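Local coordinates for Thiol:disulfide interchange protein DsbA (Neisseria meningitidis serogroup B, PDB 2ZNM), which probably acts as a periplasmic thiol:disulfide oxidoreductase of the DsbA type, exchanging disulfides through a redox-active cysteine pair on a thioredoxin fold, at residues A[62-67]-A[149-154]; A[158-163]-A[180-185]; A[14-19]-A[56-61]; A[22-27]-A[52-57]. All coordinates share one frame; numbering follows the deposited sequence.

Contact 1. Residues A[62-67]-A[149-154]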
loop_
_atom_site.group_PDB
_atom_site.type_symbol
_atom_site.label_atom_id
_atom_site.label_comp_id
_atom_site.label_asym_id
_atom_site.label_seq_id
_atom_site.Cartn_x
_atom_site.Cartn_y
_atom_site.Cartn_z
ATOM N N VAL A 62 3.685 -4.459 -3.031
ATOM C CA VAL A 62 3.696 -5.313 -4.204
ATOM C C VAL A 62 4.917 -6.258 -4.117
ATOM O O VAL A 62 5.959 -5.861 -3.636
ATOM C CB VAL A 62 3.729 -4.339 -5.425
ATOM C CG1 VAL A 62 5.126 -4.131 -5.982
ATOM C CG2 VAL A 62 2.722 -4.683 -6.449
ATOM N N VAL A 63 4.771 -7.523 -4.497
ATOM C CA VAL A 63 5.914 -8.458 -4.510
ATOM C C VAL A 63 6.099 -9.021 -5.921
ATOM O O VAL A 63 5.383 -9.943 -6.313
ATOM C CB VAL A 63 5.741 -9.643 -3.515
ATOM C CG1 VAL A 63 6.981 -10.553 -3.537
ATOM C CG2 VAL A 63 5.449 -9.148 -2.107
ATOM N N TRP A 64 7.049 -8.454 -6.671
ATOM C CA TRP A 64 7.241 -8.802 -8.083
ATOM C C TRP A 64 8.315 -9.859 -8.297
ATOM O O TRP A 64 8.270 -10.602 -9.276
ATOM C CB TRP A 64 7.569 -7.566 -8.923
ATOM C CG TRP A 64 6.413 -6.644 -9.155
ATOM C CD1 TRP A 64 5.091 -6.987 -9.271
ATOM C CD2 TRP A 64 6.474 -5.220 -9.321
ATOM N NE1 TRP A 64 4.325 -5.860 -9.478
ATOM C CE2 TRP A 64 5.147 -4.765 -9.521
ATOM C CE3 TRP A 64 7.518 -4.287 -9.325
ATOM C CZ2 TRP A 64 4.841 -3.422 -9.725
ATOM C CZ3 TRP A 64 7.216 -2.946 -9.530
ATOM C CH2 TRP A 64 5.884 -2.526 -9.727
ATOM N N GLN A 65 9.284 -9.902 -7.387
ATOM C CA GLN A 65 10.358 -10.892 -7.424
ATOM C C GLN A 65 10.480 -11.486 -6.026
ATOM O O GLN A 65 10.201 -10.790 -5.044
ATOM C CB GLN A 65 11.692 -10.255 -7.863
ATOM C CG GLN A 65 11.689 -9.631 -9.266
ATOM C CD GLN A 65 11.265 -10.604 -10.371
ATOM O OE1 GLN A 65 11.603 -11.788 -10.344
ATOM N NE2 GLN A 65 10.525 -10.097 -11.351
ATOM N N PRO A 66 10.884 -12.771 -5.924
ATOM C CA PRO A 66 10.923 -13.454 -4.625
ATOM C C PRO A 66 11.650 -12.678 -3.523
ATOM O O PRO A 66 11.223 -12.722 -2.365
ATOM C CB PRO A 66 11.650 -14.761 -4.949
ATOM C CG PRO A 66 11.258 -15.032 -6.360
ATOM C CD PRO A 66 11.306 -13.672 -7.012
ATOM N N GLU A 67 12.718 -11.973 -3.906
ATOM C CA GLU A 67 13.543 -11.157 -3.019
ATOM C C GLU A 67 12.724 -10.019 -2.395
ATOM O O GLU A 67 13.026 -9.523 -1.302
ATOM C CB GLU A 67 14.696 -10.544 -3.819
ATOM C CG GLU A 67 15.696 -11.540 -4.436
ATOM C CD GLU A 67 15.216 -12.225 -5.728
ATOM O OE1 GLU A 67 14.489 -11.598 -6.527
ATOM O OE2 GLU A 67 15.592 -13.397 -5.952
ATOM N N ASP A 149 0.783 -5.439 -11.616
ATOM C CA ASP A 149 2.051 -5.350 -12.334
ATOM C C ASP A 149 2.526 -3.909 -12.498
ATOM O O ASP A 149 3.367 -3.609 -13.348
ATOM C CB ASP A 149 1.936 -6.056 -13.694
ATOM C CG ASP A 149 0.865 -5.446 -14.596
ATOM O OD1 ASP A 149 0.034 -4.635 -14.108
ATOM O OD2 ASP A 149 0.857 -5.793 -15.802
ATOM N N SER A 150 2.005 -3.032 -11.644
ATOM C CA SER A 150 2.144 -1.598 -11.814
ATOM C C SER A 150 1.917 -0.910 -10.468
ATOM O O SER A 150 1.029 -1.291 -9.713
ATOM C CB SER A 150 1.126 -1.128 -12.867
ATOM O OG SER A 150 1.143 0.275 -13.052
ATOM N N THR A 151 2.738 0.086 -10.153
ATOM C CA THR A 151 2.587 0.850 -8.918
ATOM C C THR A 151 2.549 2.344 -9.236
ATOM O O THR A 151 3.328 2.814 -10.056
ATOM C CB THR A 151 3.704 0.545 -7.883
ATOM O OG1 THR A 151 4.982 0.664 -8.509
ATOM C CG2 THR A 151 3.567 -0.862 -7.306
ATOM N N PRO A 152 1.608 3.084 -8.633
ATOM C CA PRO A 152 0.554 2.555 -7.746
ATOM C C PRO A 152 -0.611 1.936 -8.536
ATOM O O PRO A 152 -0.879 2.338 -9.672
ATOM C CB PRO A 152 0.082 3.801 -6.992
ATOM C CG PRO A 152 0.252 4.908 -7.993
ATOM C CD PRO A 152 1.496 4.544 -8.805
ATOM N N THR A 153 -1.269 0.933 -7.968
ATOM C CA THR A 153 -2.566 0.541 -8.500
ATOM C C THR A 153 -3.606 0.642 -7.398
ATOM O O THR A 153 -3.378 0.186 -6.274
ATOM C CB THR A 153 -2.581 -0.840 -9.231
ATOM O OG1 THR A 153 -2.152 -1.876 -8.347
ATOM C CG2 THR A 153 -1.662 -0.816 -10.445
ATOM N N VAL A 154 -4.727 1.282 -7.730
ATOM C CA VAL A 154 -5.806 1.517 -6.779
ATOM C C VAL A 154 -7.033 0.666 -7.115
ATOM O O VAL A 154 -7.539 0.692 -8.235
ATOM C CB VAL A 154 -6.184 3.031 -6.682
ATOM C CG1 VAL A 154 -7.380 3.240 -5.758
ATOM C CG2 VAL A 154 -4.992 3.859 -6.197
#
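V62 faces T151 and W64 faces D149 across two segments that are irregular where they meet and run in opposite directions, and the CA separations of 7.8 Å (V62 CA to T151 CA) and 7.5 Å (W64 CA to D149 CA) are too wide for backbone pairing. The contact is made by side chains of V62, W64 and T151, with the indole also lying on the backbone of D149 and S150. The indole of W64 reaches back over its own segment because CG lies anti to the carbonyl carbon (chi1 -73°), which carries the six-membered ring to the backbone of 149-151. There W64 CZ2 comes 3.4 Å from S150 N, and W64 NE1 lies 3.7 Å from D149 CA. The NE1 proton itself is taken by I148 O, just before the segment, and this bond fixes how the indole is rotated. The peptide bond joining T151 to P152 is cis: this is the cis-proline loop of the thioredoxin fold, and T151 also touches C34 of the predicted redox-active pair, whose disulfide is not present in this structure. Both branches of T151 meet the far corner of the indole, with T151 OG1 3.5 Å and T151 CG2 3.7 Å from W64 CH2. The same methyl, T151 CG2, packs against V62 CG1 at 3.9 Å. V62 CG1 in turn sits over the centre of the W64 ring, 3.6 Å above its plane, while F33 meets the indole from outside the two segments.

Contact 2. Residues A[158-163]-A[180-185]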
loop_
_atom_site.group_PDB
_atom_site.type_symbol
_atom_site.label_atom_id
_atom_site.label_comp_id
_atom_site.label_asym_id
_atom_site.label_seq_id
_atom_site.Cartn_x
_atom_site.Cartn_y
_atom_site.Cartn_z
ATOM N N GLY A 158 -12.991 -3.407 -3.529
ATOM C CA GLY A 158 -12.535 -4.735 -3.947
ATOM C C GLY A 158 -12.804 -5.120 -5.394
ATOM O O GLY A 158 -12.402 -6.201 -5.838
ATOM N N LYS A 159 -13.459 -4.235 -6.141
ATOM C CA LYS A 159 -14.044 -4.597 -7.437
ATOM C C LYS A 159 -13.494 -3.827 -8.624
ATOM O O LYS A 159 -13.405 -4.369 -9.729
ATOM C CB LYS A 159 -15.563 -4.384 -7.412
ATOM C CG LYS A 159 -16.371 -5.522 -6.827
ATOM C CD LYS A 159 -17.864 -5.267 -7.030
ATOM C CE LYS A 159 -18.648 -6.576 -7.007
ATOM N NZ LYS A 159 -20.098 -6.373 -7.295
ATOM N N TYR A 160 -13.161 -2.557 -8.402
ATOM C CA TYR A 160 -12.876 -1.655 -9.512
ATOM C C TYR A 160 -11.483 -1.076 -9.426
ATOM O O TYR A 160 -11.098 -0.483 -8.417
ATOM C CB TYR A 160 -13.920 -0.538 -9.617
ATOM C CG TYR A 160 -15.333 -1.030 -9.784
ATOM C CD1 TYR A 160 -15.770 -1.550 -11.003
ATOM C CD2 TYR A 160 -16.238 -0.968 -8.728
ATOM C CE1 TYR A 160 -17.077 -2.002 -11.172
ATOM C CE2 TYR A 160 -17.557 -1.417 -8.885
ATOM C CZ TYR A 160 -17.962 -1.930 -10.109
ATOM O OH TYR A 160 -19.244 -2.375 -10.273
ATOM N N ARG A 161 -10.744 -1.267 -10.514
ATOM C CA ARG A 161 -9.341 -0.890 -10.620
ATOM C C ARG A 161 -9.270 0.414 -11.393
ATOM O O ARG A 161 -9.793 0.510 -12.508
ATOM C CB ARG A 161 -8.586 -1.988 -11.370
ATOM C CG ARG A 161 -7.082 -1.828 -11.493
ATOM C CD ARG A 161 -6.578 -3.005 -12.314
ATOM N NE ARG A 161 -5.194 -3.361 -12.024
ATOM C CZ ARG A 161 -4.725 -4.606 -12.051
ATOM N NH1 ARG A 161 -5.534 -5.621 -12.320
ATOM N NH2 ARG A 161 -3.455 -4.837 -11.774
ATOM N N VAL A 162 -8.641 1.415 -10.792
ATOM C CA VAL A 162 -8.512 2.720 -11.421
ATOM C C VAL A 162 -7.623 2.644 -12.661
ATOM O O VAL A 162 -6.609 1.938 -12.666
ATOM C CB VAL A 162 -7.939 3.760 -10.427
ATOM C CG1 VAL A 162 -7.641 5.080 -11.125
ATOM C CG2 VAL A 162 -8.905 3.971 -9.272
ATOM N N ILE A 163 -8.025 3.358 -13.708
ATOM C CA ILE A 163 -7.141 3.663 -14.827
ATOM C C ILE A 163 -6.710 5.120 -14.696
ATOM O O ILE A 163 -7.547 6.017 -14.713
ATOM C CB ILE A 163 -7.827 3.447 -16.204
ATOM C CG1 ILE A 163 -8.285 1.993 -16.358
ATOM C CG2 ILE A 163 -6.882 3.866 -17.346
ATOM C CD1 ILE A 163 -9.028 1.702 -17.654
ATOM N N ALA A 180 -18.644 6.306 -4.715
ATOM C CA ALA A 180 -20.076 6.615 -4.842
ATOM C C ALA A 180 -20.818 5.557 -5.658
ATOM O O ALA A 180 -22.003 5.304 -5.427
ATOM C CB ALA A 180 -20.280 7.995 -5.441
ATOM N N LYS A 181 -20.112 4.947 -6.611
ATOM C CA LYS A 181 -20.638 3.834 -7.406
ATOM C C LYS A 181 -20.862 2.590 -6.537
ATOM O O LYS A 181 -21.929 1.972 -6.587
ATOM C CB LYS A 181 -19.692 3.511 -8.574
ATOM C CG LYS A 181 -20.195 2.441 -9.544
ATOM C CD LYS A 181 -19.227 2.253 -10.702
ATOM C CE LYS A 181 -19.605 1.061 -11.577
ATOM N NZ LYS A 181 -20.806 1.317 -12.424
ATOM N N VAL A 182 -19.852 2.244 -5.741
ATOM C CA VAL A 182 -19.898 1.092 -4.840
ATOM C C VAL A 182 -20.999 1.253 -3.783
ATOM O O VAL A 182 -21.785 0.332 -3.556
ATOM C CB VAL A 182 -18.483 0.816 -4.192
ATOM C CG1 VAL A 182 -18.577 -0.091 -2.976
ATOM C CG2 VAL A 182 -17.521 0.219 -5.217
ATOM N N ARG A 183 -21.059 2.428 -3.161
ATOM C CA ARG A 183 -22.040 2.720 -2.113
ATOM C C ARG A 183 -23.474 2.498 -2.593
ATOM O O ARG A 183 -24.251 1.794 -1.941
ATOM C CB ARG A 183 -21.860 4.153 -1.605
ATOM C CG ARG A 183 -22.923 4.639 -0.626
ATOM C CD ARG A 183 -22.475 5.922 0.064
ATOM N NE ARG A 183 -21.956 6.906 -0.887
ATOM C CZ ARG A 183 -20.862 7.634 -0.695
ATOM N NH1 ARG A 183 -20.146 7.484 0.408
ATOM N NH2 ARG A 183 -20.476 8.505 -1.618
ATOM N N GLU A 184 -23.797 3.109 -3.732
ATOM C CA GLU A 184 -25.106 3.015 -4.370
ATOM C C GLU A 184 -25.425 1.570 -4.761
ATOM O O GLU A 184 -26.537 1.094 -4.522
ATOM C CB GLU A 184 -25.170 3.976 -5.573
ATOM C CG GLU A 184 -26.083 3.570 -6.734
ATOM C CD GLU A 184 -27.533 3.978 -6.547
ATOM O OE1 GLU A 184 -27.791 5.164 -6.238
ATOM O OE2 GLU A 184 -28.419 3.114 -6.730
ATOM N N GLU A 185 -24.444 0.866 -5.327
ATOM C CA GLU A 185 -24.683 -0.510 -5.778
ATOM C C GLU A 185 -24.926 -1.487 -4.609
ATOM O O GLU A 185 -25.676 -2.457 -4.749
ATOM C CB GLU A 185 -23.587 -0.992 -6.755
ATOM C CG GLU A 185 -22.365 -1.640 -6.131
ATOM C CD GLU A 185 -21.316 -2.080 -7.158
ATOM O OE1 GLU A 185 -20.366 -2.784 -6.756
ATOM O OE2 GLU A 185 -21.431 -1.728 -8.356
#
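Y160 bridges strand 160-162 to helix 180-185, two elements whose axes approach to 11.7 Å and run nearly antiparallel, at 169°. From CB the side chain sets out toward the helix, with CG anti to the carbonyl carbon (chi1 -58°). CD2, on one edge of the ring, meets V182 CG2 at 3.9 Å, close to the ring plane. Farther along that edge CE2 lies 3.8 Å from E185 OE1. K181 crosses at about a right angle, its CD over a ring face and its CE 3.7 Å from Y160 CZ. Y9 also meets this ring, steeply inclined to it. K159 and Y160 form a classic beta bulge, both opposite a single residue of strand 153-156, and the helix is the C-terminal one of the thioredoxin fold, lying against the sheet. At the tip, Y160 OH donates to E185 OE2 over 3.0 Å and uses the syn lone pair of that oxygen; the ring and carboxylate planes stand 56° apart. The other oxygen, E185 OE1, takes the neighbouring bulge residue: K159 CD touches it at 3.5 Å, and K159 NZ makes a long salt bridge to it at 3.6 Å.

Contact 3. Residues A[14-19]-A[56-61]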
loop_
_atom_site.group_PDB
_atom_site.type_symbol
_atom_site.label_atom_id
_atom_site.label_comp_id
_atom_site.label_asym_id
_atom_site.label_seq_id
_atom_site.Cartn_x
_atom_site.Cartn_y
_atom_site.Cartn_z
ATOM N N LYS A 14 -11.960 -11.417 -10.356
ATOM C CA LYS A 14 -12.249 -11.922 -9.016
ATOM C C LYS A 14 -12.059 -10.768 -8.037
ATOM O O LYS A 14 -11.042 -10.082 -8.092
ATOM C CB LYS A 14 -11.313 -13.077 -8.643
ATOM C CG LYS A 14 -11.484 -14.357 -9.454
ATOM C CD LYS A 14 -12.678 -15.190 -8.976
ATOM C CE LYS A 14 -12.437 -16.678 -9.188
ATOM N NZ LYS A 14 -11.287 -17.176 -8.370
ATOM N N PRO A 15 -13.039 -10.542 -7.147
ATOM C CA PRO A 15 -12.971 -9.444 -6.183
ATOM C C PRO A 15 -11.958 -9.679 -5.058
ATOM O O PRO A 15 -11.772 -10.812 -4.615
ATOM C CB PRO A 15 -14.397 -9.381 -5.608
ATOM C CG PRO A 15 -15.240 -10.280 -6.498
ATOM C CD PRO A 15 -14.294 -11.304 -7.017
ATOM N N ILE A 16 -11.306 -8.610 -4.606
ATOM C CA ILE A 16 -10.394 -8.706 -3.467
ATOM C C ILE A 16 -11.186 -8.511 -2.174
ATOM O O ILE A 16 -11.851 -7.487 -2.010
ATOM C CB ILE A 16 -9.209 -7.699 -3.552
ATOM C CG1 ILE A 16 -8.534 -7.786 -4.928
ATOM C CG2 ILE A 16 -8.205 -7.953 -2.417
ATOM C CD1 ILE A 16 -7.210 -7.029 -5.051
ATOM N N PRO A 17 -11.141 -9.507 -1.266
ATOM C CA PRO A 17 -11.854 -9.404 0.009
ATOM C C PRO A 17 -11.383 -8.199 0.825
ATOM O O PRO A 17 -10.182 -8.041 1.074
ATOM C CB PRO A 17 -11.495 -10.710 0.725
ATOM C CG PRO A 17 -11.094 -11.649 -0.364
ATOM C CD PRO A 17 -10.430 -10.793 -1.394
ATOM N N GLN A 18 -12.331 -7.355 1.221
ATOM C CA GLN A 18 -12.026 -6.164 2.012
ATOM C C GLN A 18 -11.519 -6.519 3.410
ATOM O O GLN A 18 -11.856 -7.566 3.961
ATOM C CB GLN A 18 -13.245 -5.226 2.105
ATOM C CG GLN A 18 -13.607 -4.535 0.787
ATOM C CD GLN A 18 -14.575 -3.372 0.953
ATOM O OE1 GLN A 18 -14.721 -2.547 0.057
ATOM N NE2 GLN A 18 -15.239 -3.305 2.097
ATOM N N GLU A 19 -10.692 -5.631 3.955
ATOM C CA GLU A 19 -10.220 -5.703 5.332
ATOM C C GLU A 19 -11.411 -5.608 6.298
ATOM O O GLU A 19 -11.502 -6.365 7.267
ATOM C CB GLU A 19 -9.296 -4.522 5.578
ATOM C CG GLU A 19 -7.928 -4.838 6.123
ATOM C CD GLU A 19 -6.981 -3.647 5.968
ATOM O OE1 GLU A 19 -7.450 -2.483 6.053
ATOM O OE2 GLU A 19 -5.770 -3.872 5.752
ATOM N N TYR A 56 -12.407 3.992 3.523
ATOM C CA TYR A 56 -11.111 3.843 4.225
ATOM C C TYR A 56 -9.963 3.422 3.303
ATOM O O TYR A 56 -10.182 2.872 2.212
ATOM C CB TYR A 56 -11.224 2.881 5.431
ATOM C CG TYR A 56 -11.342 1.422 5.061
ATOM C CD1 TYR A 56 -10.209 0.599 5.005
ATOM C CD2 TYR A 56 -12.585 0.861 4.765
ATOM C CE1 TYR A 56 -10.314 -0.756 4.658
ATOM C CE2 TYR A 56 -12.704 -0.490 4.421
ATOM C CZ TYR A 56 -11.570 -1.290 4.368
ATOM O OH TYR A 56 -11.698 -2.619 4.020
ATOM N N LEU A 57 -8.745 3.680 3.770
ATOM C CA LEU A 57 -7.513 3.444 3.018
ATOM C C LEU A 57 -6.807 2.165 3.477
ATOM O O LEU A 57 -6.629 1.951 4.677
ATOM C CB LEU A 57 -6.565 4.641 3.192
ATOM C CG LEU A 57 -6.185 5.634 2.074
ATOM C CD1 LEU A 57 -6.959 5.481 0.757
ATOM C CD2 LEU A 57 -6.237 7.059 2.596
ATOM N N ARG A 58 -6.411 1.330 2.517
ATOM C CA ARG A 58 -5.601 0.143 2.777
ATOM C C ARG A 58 -4.397 0.157 1.826
ATOM O O ARG A 58 -4.531 0.519 0.655
ATOM C CB ARG A 58 -6.447 -1.132 2.564
ATOM C CG ARG A 58 -5.693 -2.478 2.653
ATOM C CD ARG A 58 -6.601 -3.618 2.219
ATOM N NE ARG A 58 -5.969 -4.939 2.224
ATOM C CZ ARG A 58 -6.579 -6.063 1.823
ATOM N NH1 ARG A 58 -7.826 -6.025 1.363
ATOM N NH2 ARG A 58 -5.943 -7.228 1.865
ATOM N N THR A 59 -3.228 -0.230 2.324
ATOM C CA THR A 59 -2.050 -0.352 1.471
ATOM C C THR A 59 -1.424 -1.742 1.543
ATOM O O THR A 59 -1.427 -2.375 2.600
ATOM C CB THR A 59 -0.970 0.715 1.795
ATOM O OG1 THR A 59 -0.458 0.503 3.122
ATOM C CG2 THR A 59 -1.553 2.116 1.688
ATOM N N GLU A 60 -0.897 -2.210 0.407
ATOM C CA GLU A 60 -0.138 -3.463 0.345
ATOM C C GLU A 60 1.133 -3.257 -0.476
ATOM O O GLU A 60 1.098 -2.659 -1.563
ATOM C CB GLU A 60 -0.975 -4.578 -0.266
ATOM C CG GLU A 60 -2.343 -4.804 0.401
ATOM C CD GLU A 60 -2.273 -5.511 1.751
ATOM O OE1 GLU A 60 -3.262 -5.459 2.503
ATOM O OE2 GLU A 60 -1.252 -6.138 2.069
ATOM N N HIS A 61 2.263 -3.716 0.050
ATOM C CA HIS A 61 3.485 -3.731 -0.755
ATOM C C HIS A 61 3.444 -4.856 -1.798
ATOM O O HIS A 61 3.203 -6.021 -1.497
ATOM C CB HIS A 61 4.748 -3.816 0.096
ATOM C CG HIS A 61 5.980 -3.369 -0.624
ATOM N ND1 HIS A 61 6.702 -2.255 -0.246
ATOM C CD2 HIS A 61 6.599 -3.865 -1.721
ATOM C CE1 HIS A 61 7.723 -2.097 -1.070
ATOM N NE2 HIS A 61 7.674 -3.051 -1.980
#
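E19 and P17, on the loop that leads into strand 24-30, meet Y56 and R58 on strand 55-61, an outermost strand of the thioredoxin-fold sheet; the touching parts run 115° apart, so the loop crosses the strand. In hydrogen bonding, R58 NH1 donates to P17 O at 3.1 Å, with an N-H...O angle of 145°. The extended R58 chain, CG anti to the backbone N (chi1 174°), carries the guanidinium that far. Charges form a network of E19, R58 and E60. Within the strand R58 NE bonds E60 OE1 at 2.8 Å in the guanidinium plane, while E19 OE2 lies 3.7 Å from R58 NE, well out of that plane, a long and purely electrostatic pairing. R58 NH1 also forms a salt bridge with E25, and together these contacts probably offset the charge of the buried arginine. Van der Waals contacts between polar atoms and aliphatic carbons complete the interface. E19 lies across the aliphatic part of R58, with OE2 3.4 Å from R58 CG. Q18, whose amide NE2 is bonded to K23 O, brings its CB within 3.6 Å of Y56 OH, a hydroxyl already bonded to Q20 N, and E19 CB lies 3.4 Å from that same Y56 OH.

Contact 4. Residues A[22-27]-A[52-57]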
loop_
_atom_site.group_PDB
_atom_site.type_symbol
_atom_site.label_atom_id
_atom_site.label_comp_id
_atom_site.label_asym_id
_atom_site.label_seq_id
_atom_site.Cartn_x
_atom_site.Cartn_y
_atom_site.Cartn_z
ATOM N N GLY A 22 -18.897 -3.465 5.347
ATOM C CA GLY A 22 -19.755 -2.320 5.669
ATOM C C GLY A 22 -19.228 -0.991 5.151
ATOM O O GLY A 22 -19.997 -0.195 4.608
ATOM N N LYS A 23 -17.928 -0.750 5.346
ATOM C CA LYS A 23 -17.224 0.403 4.763
ATOM C C LYS A 23 -16.711 0.091 3.357
ATOM O O LYS A 23 -16.685 -1.065 2.936
ATOM C CB LYS A 23 -16.052 0.843 5.649
ATOM C CG LYS A 23 -16.460 1.419 6.994
ATOM C CD LYS A 23 -15.324 1.324 7.997
ATOM C CE LYS A 23 -15.845 0.970 9.390
ATOM N NZ LYS A 23 -14.779 1.190 10.414
ATOM N N ILE A 24 -16.307 1.136 2.645
ATOM C CA ILE A 24 -15.824 1.027 1.275
ATOM C C ILE A 24 -14.311 1.157 1.288
ATOM O O ILE A 24 -13.758 2.208 1.643
ATOM C CB ILE A 24 -16.479 2.093 0.345
ATOM C CG1 ILE A 24 -18.008 2.013 0.429
ATOM C CG2 ILE A 24 -16.036 1.913 -1.098
ATOM C CD1 ILE A 24 -18.724 3.263 -0.031
ATOM N N GLU A 25 -13.641 0.072 0.911
ATOM C CA GLU A 25 -12.186 0.052 0.865
ATOM C C GLU A 25 -11.647 0.805 -0.333
ATOM O O GLU A 25 -12.191 0.737 -1.435
ATOM C CB GLU A 25 -11.681 -1.384 0.835
ATOM C CG GLU A 25 -10.158 -1.556 0.865
ATOM C CD GLU A 25 -9.781 -3.018 1.096
ATOM O OE1 GLU A 25 -9.794 -3.455 2.272
ATOM O OE2 GLU A 25 -9.500 -3.730 0.101
ATOM N N VAL A 26 -10.578 1.549 -0.088
ATOM C CA VAL A 26 -9.739 2.076 -1.154
ATOM C C VAL A 26 -8.352 1.483 -0.917
ATOM O O VAL A 26 -7.642 1.852 0.019
ATOM C CB VAL A 26 -9.735 3.616 -1.178
ATOM C CG1 VAL A 26 -8.839 4.136 -2.302
ATOM C CG2 VAL A 26 -11.140 4.130 -1.352
ATOM N N LEU A 27 -8.011 0.504 -1.739
ATOM C CA LEU A 27 -6.779 -0.233 -1.567
ATOM C C LEU A 27 -5.739 0.249 -2.564
ATOM O O LEU A 27 -6.002 0.314 -3.781
ATOM C CB LEU A 27 -7.043 -1.735 -1.708
ATOM C CG LEU A 27 -5.957 -2.757 -2.060
ATOM C CD1 LEU A 27 -4.932 -2.898 -0.959
ATOM C CD2 LEU A 27 -6.639 -4.101 -2.355
ATOM N N PRO A 52 -14.951 10.330 1.222
ATOM C CA PRO A 52 -16.112 10.446 2.124
ATOM C C PRO A 52 -15.920 9.688 3.441
ATOM O O PRO A 52 -15.020 8.873 3.556
ATOM C CB PRO A 52 -17.262 9.838 1.306
ATOM C CG PRO A 52 -16.605 8.960 0.312
ATOM C CD PRO A 52 -15.290 9.599 -0.015
ATOM N N SER A 53 -16.768 9.970 4.420
ATOM C CA SER A 53 -16.663 9.396 5.772
ATOM C C SER A 53 -16.741 7.859 5.864
ATOM O O SER A 53 -16.178 7.276 6.790
ATOM C CB SER A 53 -17.724 10.017 6.693
ATOM O OG SER A 53 -17.557 11.423 6.795
ATOM N N ASP A 54 -17.441 7.225 4.919
ATOM C CA ASP A 54 -17.653 5.766 4.921
ATOM C C ASP A 54 -16.623 4.993 4.069
ATOM O O ASP A 54 -16.782 3.793 3.801
ATOM C CB ASP A 54 -19.093 5.431 4.499
ATOM C CG ASP A 54 -19.505 6.108 3.196
ATOM O OD1 ASP A 54 -18.741 6.950 2.677
ATOM O OD2 ASP A 54 -20.598 5.795 2.682
ATOM N N ALA A 55 -15.557 5.692 3.673
ATOM C CA ALA A 55 -14.476 5.108 2.887
ATOM C C ALA A 55 -13.217 5.029 3.737
ATOM O O ALA A 55 -12.999 5.886 4.587
ATOM C CB ALA A 55 -14.230 5.932 1.631
ATOM N N TYR A 56 -12.407 3.992 3.523
ATOM C CA TYR A 56 -11.111 3.843 4.225
ATOM C C TYR A 56 -9.963 3.422 3.303
ATOM O O TYR A 56 -10.182 2.872 2.212
ATOM C CB TYR A 56 -11.224 2.881 5.431
ATOM C CG TYR A 56 -11.342 1.422 5.061
ATOM C CD1 TYR A 56 -10.209 0.599 5.005
ATOM C CD2 TYR A 56 -12.585 0.861 4.765
ATOM C CE1 TYR A 56 -10.314 -0.756 4.658
ATOM C CE2 TYR A 56 -12.704 -0.490 4.421
ATOM C CZ TYR A 56 -11.570 -1.290 4.368
ATOM O OH TYR A 56 -11.698 -2.619 4.020
ATOM N N LEU A 57 -8.745 3.680 3.770
ATOM C CA LEU A 57 -7.513 3.444 3.018
ATOM C C LEU A 57 -6.807 2.165 3.477
ATOM O O LEU A 57 -6.629 1.951 4.677
ATOM C CB LEU A 57 -6.565 4.641 3.192
ATOM C CG LEU A 57 -6.185 5.634 2.074
ATOM C CD1 LEU A 57 -6.959 5.481 0.757
ATOM C CD2 LEU A 57 -6.237 7.059 2.596
#
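The beta-alpha-beta unit of strand 24-30, helix 42-50 and strand 55-61 closes here, where I24, E25 and V26 pair in parallel with A55, Y56 and L57; the short strand axes are 4.7 Å apart and cross at -29°. Three backbone bonds set the register. I24 N donates to D54 O at 2.9 Å, Y56 N to I24 O at 2.9 Å, and V26 N to Y56 O at 2.7 Å, so I24 grips the residues before and after A55, as parallel strands require. Y56 turns its ring across the neighbouring strand: E25 CA lies over the ring face, 3.9 Å from its centroid and 23° off the normal, a CH-pi contact, and K23 CB reaches the edge at Y56 CD2, 3.6 Å away. The E25 carboxylate stands nearly upright to the ring, at 85°. E25 OE1 approaches Y56 OH to 2.7 Å, a weak and unsettled bond; E19 N also donates to this oxygen. On the other sheet face V26 CG1 touches L57 CD1 at 3.8 Å, beside L51, while I24, on the same face as V26, packs against helix 167-185, where R183 pairs with D54. Such parallel pairing, flanked by helix, is the beta-alpha-beta arrangement of the thioredoxin fold, in which strand 24-30 leads to the predicted redox-active cysteine pair.

How the contacts relate
From the N terminus, the loop at 14-19 opens contact 3 and residues 22-27 open contact 4. Contact 4 closes first, at 52-57, and contact 3 closes at 56-61, so the two are nested but end on the same strand, sharing Y56 and L57. Contact 1 begins where that strand ends, and its span of mainly helical residues closes at 149-154. Contact 2 follows in series, its short hairpin strand 160-162 meeting the last helix. V154 O receives V162 N, linking contacts 1 and 2 in the sheet, while R183 to D54 ties contact 2 to contact 4. Contacts 1 and 4 touch where V154 packs on V26, and G158 O bonding I16 N joins contacts 2 and 3.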